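3-dehydroquinate dehydratase (Geobacillus kaustophilus, PDB 2YR1) probably catalyses the cis-dehydration of 3-dehydroquinate to 3-dehydroshikimate, the third step of the chorismate pathway, through a Schiff base with its substrate. Local coordinates at residues Ala129-Arg132 against Arg133-Glu136; Met162-Ala165 against Glu166-Ala170; Arg146-Asp150 against Gly151-Lys155. One frame throughout, in Å; residues are numbered along the deposited sequence.

Interaction 1: residues Ala129-Arg132 against Arg133-Glu136; sequences ADVR and RMTE
The carbonyl oxygen Arg132 O is gripped twice near the end of helix 127-137, by the backbone and by a side chain of the next turn. Glu136 N donates the regular helical bond to Arg132 O at 3.0 Å, and the hydroxyl Thr135 OG1 gives its proton to the same oxygen at 2.6 Å, from a position tilted 34° from the carbonyl plane. Thr135 reaches back because OG1 sits between its own backbone N and carbonyl carbon (chi1 54°), which points the hydroxyl into the preceding turn; its methyl, Thr135 CG2, is left to pack 3.8 Å from Val131 CG1. The chain of Arg132 bends at chi2 and chi3 and crosses the threonine at about a right angle, bringing NH1 to 3.0 Å from Thr135 OG1 at an angle too poor for a hydrogen bond. The polar hold on this guanidinium comes from farther along the chain, where Arg132 NH2 makes a salt bridge to Asp171 and probably a hydrogen bond to Gly169 O. Farther round the helix Met134 CE lies 4.2 Å from Val131 CG2 and 3.7 Å from Asp130 OD1, the thioether chain crossing the aspartate at a slant. Met134 packs on Arg103, Ile106 and Glu107 of helix 99-112; Val131 touches both Arg103 and Leu142 of strand 141-148, and Arg132 and Thr135 rest on Leu142. Bonds from Arg133 N to Ala129 O and from Thr135 N to Val131 O continue the i to i+4 ladder of an amphipathic helix, here the connecting helix of a beta-alpha-beta unit in a TIM barrel.

Interaction 2: residues Met162-Ala165 against Glu166-Ala170; sequences MRQA and ERYGA
A Schellman motif closes helix 155-167, with Gly169 the residue of positive phi that turns the chain out of the last helical turn. Ala170 N donates to Ala165 O at 3.1 Å, and Gly169 N returns to Glu166 O at 3.0 Å. The turn also brings Ala170 CB to 4.2 Å from Ala165 CB, and both methyl groups rest on Val144 of strand 141-148. On the outer side, Arg167 NH1 donates to Gln164 OE1 at 3.0 Å; the oxygen lies in the guanidinium plane, but the donor stands 39° out of the amide plane. With CG anti to the backbone N (chi1 -156°), Gln164 lays CG 3.4 Å from Tyr168 CE1, and the bend at chi2 turns the amide so that OE1 meets the arginine. Arg163 and Arg167 run side by side, their guanidinium planes 78° apart; these like-charged groups come close without a hydrogen bond between them. A water donates to both Arg163 O and Glu166 OE1, while Glu166 OE2 takes a hydrogen bond from the backbone of Ala200. The Schellman motif, with glycine at the position after the C-cap, ends the helix of this beta-alpha-beta unit and leads into strand 172-177 of the TIM barrel.

Interaction 3: residues Arg146-Asp150 against Gly151-Lys155; sequences RHYFD and GTPRK
Tyr148 carries its ring anti to its own carbonyl carbon and beside the backbone N (chi1 -67°), which swings it toward Pro153, and chi2 (-72°) turns one face to that residue. The contact is a CH-pi interaction: Pro153 CG sits 3.6 Å from the centroid of the Tyr148 ring, 12° off the ring normal. Pro153 CD reaches the near end of the ring, at 3.7 Å from Tyr148 CG, so that the pyrrolidine edge formed by CG and CD covers the aromatic face. Between the two residues the chain turns through Phe149, Asp150 and Gly151. Gly151 adopts an extended backbone in which a CB would collide with Asp150 O. Its carbonyl oxygen, Gly151 O, comes to 3.5 Å from Tyr148 CB. No hydrogen bond joins residues 146-150 to 151-155; the polar ties lead elsewhere, with Tyr148 OH bonded to Asp161 of helix 155-167 and Asp150 O to Lys180. Over the guanidinium of Arg146 lies the same hydroxyl, Tyr148 OH, 3.1 Å above the plane. His147, the predicted proton donor/acceptor, touches Lys174, the predicted Schiff-base residue. The turn thus leaves the C-terminal end of strand 141-148, where Arg146 and Tyr148 pair with Ala176 of strand 172-177 and Gly151 bonds to Met178 just beyond it, and leads to Arg154, the N-cap of helix 155-167, whose Leu158 packs against both Tyr148 and Pro153.

Overall arrangement
All three contacts are local and fall in consecutive beta-alpha units of one barrel. Interactions 2 and 3 share helix 155-167: interaction 3 leads into its start and interaction 2 closes its end, with centres 17 Å apart and no direct touch. Interactions 1 and 2 do meet, through the Arg132 side chain and the turn after helix 155-167. Both are partly buried, pairing helical backbone bonds with apolar contacts to strand 141-148; the charged Arg132 of interaction 1 is buried and paired, whereas the arginines of interaction 2 lie toward the outside. Interaction 3 is a surface contact, held by proline on an aromatic face without hydrogen bonds between its segments, and it alone contains a predicted active-site residue.

Interaction 1: residues Ala129-Arg132 against Arg133-Glu136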
loop_
_atom_site.group_PDB
_atom_site.type_symbol
_atom_site.label_atom_id
_atom_site.label_comp_id
_atom_site.label_asym_id
_atom_site.label_seq_id
_atom_site.Cartn_x
_atom_site.Cartn_y
_atom_site.Cartn_z
ATOM N N ALA A 129 -19.840 27.423 -10.576
ATOM C CA ALA A 129 -19.408 28.431 -11.537
ATOM C C ALA A 129 -19.108 29.706 -10.758
ATOM O O ALA A 129 -18.066 30.340 -10.944
ATOM C CB ALA A 129 -20.507 28.684 -12.564
ATOM N N ASP A 130 -20.029 30.060 -9.868
ATOM C CA ASP A 130 -19.894 31.244 -9.026
ATOM C C ASP A 130 -18.519 31.252 -8.366
ATOM O O ASP A 130 -17.736 32.182 -8.546
ATOM C CB ASP A 130 -20.977 31.241 -7.948
ATOM C CG ASP A 130 -21.277 32.630 -7.417
ATOM O OD1 ASP A 130 -20.322 33.399 -7.175
ATOM O OD2 ASP A 130 -22.476 32.940 -7.235
ATOM N N VAL A 131 -18.216 30.211 -7.600
ATOM C CA VAL A 131 -16.912 30.143 -6.944
ATOM C C VAL A 131 -15.798 29.992 -7.980
ATOM O O VAL A 131 -14.687 30.499 -7.799
ATOM C CB VAL A 131 -16.855 28.978 -5.944
ATOM C CG1 VAL A 131 -15.414 28.670 -5.592
ATOM C CG2 VAL A 131 -17.628 29.351 -4.684
ATOM N N ARG A 132 -16.109 29.312 -9.075
ATOM C CA ARG A 132 -15.147 29.105 -10.146
ATOM C C ARG A 132 -14.550 30.440 -10.618
ATOM O O ARG A 132 -13.334 30.626 -10.623
ATOM C CB ARG A 132 -15.828 28.400 -11.325
ATOM C CG ARG A 132 -14.895 27.729 -12.331
ATOM C CD ARG A 132 -13.483 28.250 -12.236
ATOM N NE ARG A 132 -12.547 27.174 -11.954
ATOM C CZ ARG A 132 -11.313 27.346 -11.490
ATOM N NH1 ARG A 132 -10.854 28.563 -11.238
ATOM N NH2 ARG A 132 -10.529 26.293 -11.305
ATOM N N ARG A 133 -15.395 31.378 -11.020
ATOM C CA ARG A 133 -14.863 32.641 -11.499
ATOM C C ARG A 133 -14.273 33.465 -10.378
ATOM O O ARG A 133 -13.284 34.168 -10.552
ATOM C CB ARG A 133 -15.938 33.394 -12.289
ATOM C CG ARG A 133 -16.181 32.721 -13.655
ATOM C CD ARG A 133 -14.866 32.052 -14.141
ATOM N NE ARG A 133 -15.003 31.215 -15.332
ATOM C CZ ARG A 133 -14.166 30.223 -15.638
ATOM N NH1 ARG A 133 -13.143 29.947 -14.838
ATOM N NH2 ARG A 133 -14.348 29.509 -16.742
ATOM N N MET A 134 -14.858 33.320 -9.204
ATOM C CA MET A 134 -14.398 34.016 -8.030
ATOM C C MET A 134 -12.931 33.655 -7.803
ATOM O O MET A 134 -12.105 34.512 -7.484
ATOM C CB MET A 134 -15.260 33.563 -6.859
ATOM C CG MET A 134 -15.039 34.262 -5.556
ATOM S SD MET A 134 -15.862 33.269 -4.291
ATOM C CE MET A 134 -17.604 33.563 -4.687
ATOM N N THR A 135 -12.603 32.379 -7.995
ATOM C CA THR A 135 -11.237 31.910 -7.779
ATOM C C THR A 135 -10.284 32.266 -8.907
ATOM O O THR A 135 -9.145 32.667 -8.664
ATOM C CB THR A 135 -11.195 30.382 -7.558
ATOM O OG1 THR A 135 -11.857 29.720 -8.642
ATOM C CG2 THR A 135 -11.893 30.018 -6.242
ATOM N N GLU A 136 -10.747 32.139 -10.142
ATOM C CA GLU A 136 -9.874 32.451 -11.260
ATOM C C GLU A 136 -9.398 33.908 -11.255
ATOM O O GLU A 136 -8.242 34.183 -11.566
ATOM C CB GLU A 136 -10.563 32.104 -12.579
ATOM C CG GLU A 136 -9.594 32.041 -13.741
ATOM C CD GLU A 136 -9.926 30.924 -14.718
ATOM O OE1 GLU A 136 -11.026 30.956 -15.309
ATOM O OE2 GLU A 136 -9.085 30.011 -14.890
#

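Interaction 2: residues Met162-Ala165 against Glu166-Ala170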
loop_
_atom_site.group_PDB
_atom_site.type_symbol
_atom_site.label_atom_id
_atom_site.label_comp_id
_atom_site.label_asym_id
_atom_site.label_seq_id
_atom_site.Cartn_x
_atom_site.Cartn_y
_atom_site.Cartn_z
ATOM N N MET A 162 -15.472 12.441 -9.993
ATOM C CA MET A 162 -14.254 13.091 -10.429
ATOM C C MET A 162 -14.383 13.632 -11.854
ATOM O O MET A 162 -13.833 14.676 -12.180
ATOM C CB MET A 162 -13.065 12.124 -10.316
ATOM C CG MET A 162 -12.599 11.924 -8.875
ATOM S SD MET A 162 -11.231 10.782 -8.649
ATOM C CE MET A 162 -12.073 9.167 -8.751
ATOM N N ARG A 163 -15.103 12.921 -12.710
ATOM C CA ARG A 163 -15.268 13.406 -14.071
ATOM C C ARG A 163 -16.044 14.717 -14.041
ATOM O O ARG A 163 -15.702 15.656 -14.745
ATOM C CB ARG A 163 -16.008 12.377 -14.933
ATOM C CG ARG A 163 -15.192 11.132 -15.241
ATOM C CD ARG A 163 -15.482 10.634 -16.645
ATOM N NE ARG A 163 -16.807 10.039 -16.747
ATOM C CZ ARG A 163 -17.595 10.142 -17.816
ATOM N NH1 ARG A 163 -17.188 10.826 -18.877
ATOM N NH2 ARG A 163 -18.787 9.562 -17.823
ATOM N N GLN A 164 -17.074 14.775 -13.198
ATOM C CA GLN A 164 -17.920 15.960 -13.077
ATOM C C GLN A 164 -17.147 17.142 -12.483
ATOM O O GLN A 164 -17.317 18.289 -12.909
ATOM C CB GLN A 164 -19.139 15.632 -12.210
ATOM C CG GLN A 164 -20.342 16.527 -12.450
ATOM C CD GLN A 164 -21.115 16.123 -13.690
ATOM O OE1 GLN A 164 -20.614 16.222 -14.811
ATOM N NE2 GLN A 164 -22.338 15.649 -13.491
ATOM N N ALA A 165 -16.308 16.862 -11.490
ATOM C CA ALA A 165 -15.519 17.909 -10.866
ATOM C C ALA A 165 -14.710 18.605 -11.965
ATOM O O ALA A 165 -14.658 19.833 -12.029
ATOM C CB ALA A 165 -14.596 17.315 -9.815
ATOM N N GLU A 166 -14.088 17.813 -12.836
ATOM C CA GLU A 166 -13.312 18.371 -13.926
ATOM C C GLU A 166 -14.263 19.109 -14.868
ATOM O O GLU A 166 -13.931 20.174 -15.352
ATOM C CB GLU A 166 -12.556 17.273 -14.690
ATOM C CG GLU A 166 -11.724 17.819 -15.858
ATOM C CD GLU A 166 -11.075 16.709 -16.670
ATOM O OE1 GLU A 166 -11.787 15.762 -17.055
ATOM O OE2 GLU A 166 -9.859 16.781 -16.915
ATOM N N ARG A 167 -15.444 18.546 -15.111
ATOM C CA ARG A 167 -16.438 19.196 -15.980
ATOM C C ARG A 167 -16.802 20.605 -15.468
ATOM O O ARG A 167 -17.016 21.530 -16.269
ATOM C CB ARG A 167 -17.722 18.368 -16.061
ATOM C CG ARG A 167 -17.558 16.963 -16.606
ATOM C CD ARG A 167 -18.210 16.808 -17.969
ATOM N NE ARG A 167 -18.072 15.449 -18.484
ATOM C CZ ARG A 167 -18.672 14.375 -17.971
ATOM N NH1 ARG A 167 -19.473 14.483 -16.914
ATOM N NH2 ARG A 167 -18.459 13.184 -18.511
ATOM N N TYR A 168 -16.869 20.769 -14.144
ATOM C CA TYR A 168 -17.208 22.064 -13.541
ATOM C C TYR A 168 -16.043 23.046 -13.469
ATOM O O TYR A 168 -16.167 24.120 -12.884
ATOM C CB TYR A 168 -17.781 21.875 -12.133
ATOM C CG TYR A 168 -19.196 21.355 -12.093
ATOM C CD1 TYR A 168 -19.510 20.194 -11.386
ATOM C CD2 TYR A 168 -20.238 22.041 -12.727
ATOM C CE1 TYR A 168 -20.814 19.729 -11.303
ATOM C CE2 TYR A 168 -21.559 21.580 -12.651
ATOM C CZ TYR A 168 -21.835 20.422 -11.933
ATOM O OH TYR A 168 -23.130 19.957 -11.823
ATOM N N GLY A 169 -14.903 22.673 -14.036
ATOM C CA GLY A 169 -13.766 23.568 -14.033
ATOM C C GLY A 169 -12.750 23.390 -12.927
ATOM O O GLY A 169 -11.894 24.250 -12.732
ATOM N N ALA A 170 -12.826 22.286 -12.195
ATOM C CA ALA A 170 -11.867 22.059 -11.125
ATOM C C ALA A 170 -10.422 22.025 -11.619
ATOM O O ALA A 170 -10.136 21.596 -12.748
ATOM C CB ALA A 170 -12.191 20.744 -10.407
HETATM O O HOH W 1 -14.571 15.072 -17.203
#

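Interaction 3: residues Arg146-Asp150 against Gly151-Lys155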
loop_
_atom_site.group_PDB
_atom_site.type_symbol
_atom_site.label_atom_id
_atom_site.label_comp_id
_atom_site.label_asym_id
_atom_site.label_seq_id
_atom_site.Cartn_x
_atom_site.Cartn_y
_atom_site.Cartn_z
ATOM N N ARG A 146 -15.656 15.878 -2.845
ATOM C CA ARG A 146 -16.794 15.081 -2.441
ATOM C C ARG A 146 -16.268 14.186 -1.332
ATOM O O ARG A 146 -15.214 13.570 -1.496
ATOM C CB ARG A 146 -17.258 14.192 -3.586
ATOM C CG ARG A 146 -18.622 13.569 -3.366
ATOM C CD ARG A 146 -19.722 14.623 -3.543
ATOM N NE ARG A 146 -20.946 14.057 -4.113
ATOM C CZ ARG A 146 -21.800 13.296 -3.439
ATOM N NH1 ARG A 146 -21.568 13.017 -2.164
ATOM N NH2 ARG A 146 -22.875 12.802 -4.046
ATOM N N HIS A 147 -16.999 14.117 -0.221
ATOM C CA HIS A 147 -16.612 13.277 0.902
ATOM C C HIS A 147 -17.766 12.335 1.297
ATOM O O HIS A 147 -18.903 12.775 1.510
ATOM C CB HIS A 147 -16.202 14.155 2.091
ATOM C CG HIS A 147 -15.222 15.237 1.735
ATOM N ND1 HIS A 147 -13.871 15.144 1.996
ATOM C CD2 HIS A 147 -15.396 16.423 1.103
ATOM C CE1 HIS A 147 -13.257 16.220 1.541
ATOM N NE2 HIS A 147 -14.159 17.013 0.993
ATOM N N TYR A 148 -17.470 11.041 1.380
ATOM C CA TYR A 148 -18.459 10.034 1.769
ATOM C C TYR A 148 -18.077 9.479 3.142
ATOM O O TYR A 148 -17.228 8.609 3.233
ATOM C CB TYR A 148 -18.472 8.895 0.753
ATOM C CG TYR A 148 -18.982 9.329 -0.595
ATOM C CD1 TYR A 148 -20.335 9.599 -0.789
ATOM C CD2 TYR A 148 -18.109 9.520 -1.666
ATOM C CE1 TYR A 148 -20.808 10.051 -2.018
ATOM C CE2 TYR A 148 -18.573 9.973 -2.903
ATOM C CZ TYR A 148 -19.923 10.234 -3.066
ATOM O OH TYR A 148 -20.385 10.674 -4.273
ATOM N N PHE A 149 -18.705 9.979 4.202
ATOM C CA PHE A 149 -18.370 9.530 5.557
ATOM C C PHE A 149 -19.099 8.289 6.046
ATOM O O PHE A 149 -18.674 7.669 7.023
ATOM C CB PHE A 149 -18.590 10.665 6.558
ATOM C CG PHE A 149 -17.384 11.547 6.759
ATOM C CD1 PHE A 149 -16.563 11.381 7.872
ATOM C CD2 PHE A 149 -17.052 12.519 5.818
ATOM C CE1 PHE A 149 -15.425 12.166 8.047
ATOM C CE2 PHE A 149 -15.911 13.315 5.981
ATOM C CZ PHE A 149 -15.096 13.139 7.094
ATOM N N ASP A 150 -20.177 7.902 5.368
ATOM C CA ASP A 150 -20.945 6.753 5.810
ATOM C C ASP A 150 -20.652 5.436 5.099
ATOM O O ASP A 150 -21.229 4.400 5.437
ATOM C CB ASP A 150 -22.450 7.070 5.716
ATOM C CG ASP A 150 -22.841 8.272 6.557
ATOM O OD1 ASP A 150 -22.287 8.421 7.660
ATOM O OD2 ASP A 150 -23.700 9.071 6.129
ATOM N N GLY A 151 -19.760 5.468 4.117
ATOM C CA GLY A 151 -19.446 4.252 3.403
ATOM C C GLY A 151 -18.637 4.547 2.169
ATOM O O GLY A 151 -18.164 5.661 1.989
ATOM N N THR A 152 -18.498 3.539 1.317
ATOM C CA THR A 152 -17.733 3.656 0.085
ATOM C C THR A 152 -18.634 3.309 -1.105
ATOM O O THR A 152 -19.001 2.150 -1.311
ATOM C CB THR A 152 -16.528 2.705 0.133
ATOM O OG1 THR A 152 -15.696 3.074 1.236
ATOM C CG2 THR A 152 -15.726 2.758 -1.176
ATOM N N PRO A 153 -19.026 4.324 -1.890
ATOM C CA PRO A 153 -19.885 4.050 -3.051
ATOM C C PRO A 153 -19.189 3.201 -4.106
ATOM O O PRO A 153 -17.989 2.930 -4.013
ATOM C CB PRO A 153 -20.261 5.444 -3.563
ATOM C CG PRO A 153 -19.248 6.346 -2.988
ATOM C CD PRO A 153 -18.890 5.767 -1.649
ATOM N N ARG A 154 -19.939 2.765 -5.112
ATOM C CA ARG A 154 -19.337 1.941 -6.145
ATOM C C ARG A 154 -18.311 2.717 -6.964
ATOM O O ARG A 154 -18.389 3.937 -7.076
ATOM C CB ARG A 154 -20.411 1.368 -7.060
ATOM C CG ARG A 154 -19.874 0.300 -7.989
ATOM C CD ARG A 154 -20.998 -0.436 -8.692
ATOM N NE ARG A 154 -20.587 -1.785 -9.075
ATOM C CZ ARG A 154 -21.430 -2.755 -9.423
ATOM N NH1 ARG A 154 -22.743 -2.530 -9.442
ATOM N NH2 ARG A 154 -20.959 -3.957 -9.737
ATOM N N LYS A 155 -17.346 1.994 -7.521
ATOM C CA LYS A 155 -16.298 2.584 -8.344
ATOM C C LYS A 155 -16.883 3.526 -9.405
ATOM O O LYS A 155 -16.337 4.590 -9.654
ATOM C CB LYS A 155 -15.490 1.486 -9.034
ATOM C CG LYS A 155 -14.540 2.010 -10.083
ATOM C CD LYS A 155 -14.201 0.950 -11.121
ATOM C CE LYS A 155 -15.375 0.669 -12.074
ATOM N NZ LYS A 155 -15.919 1.873 -12.780
#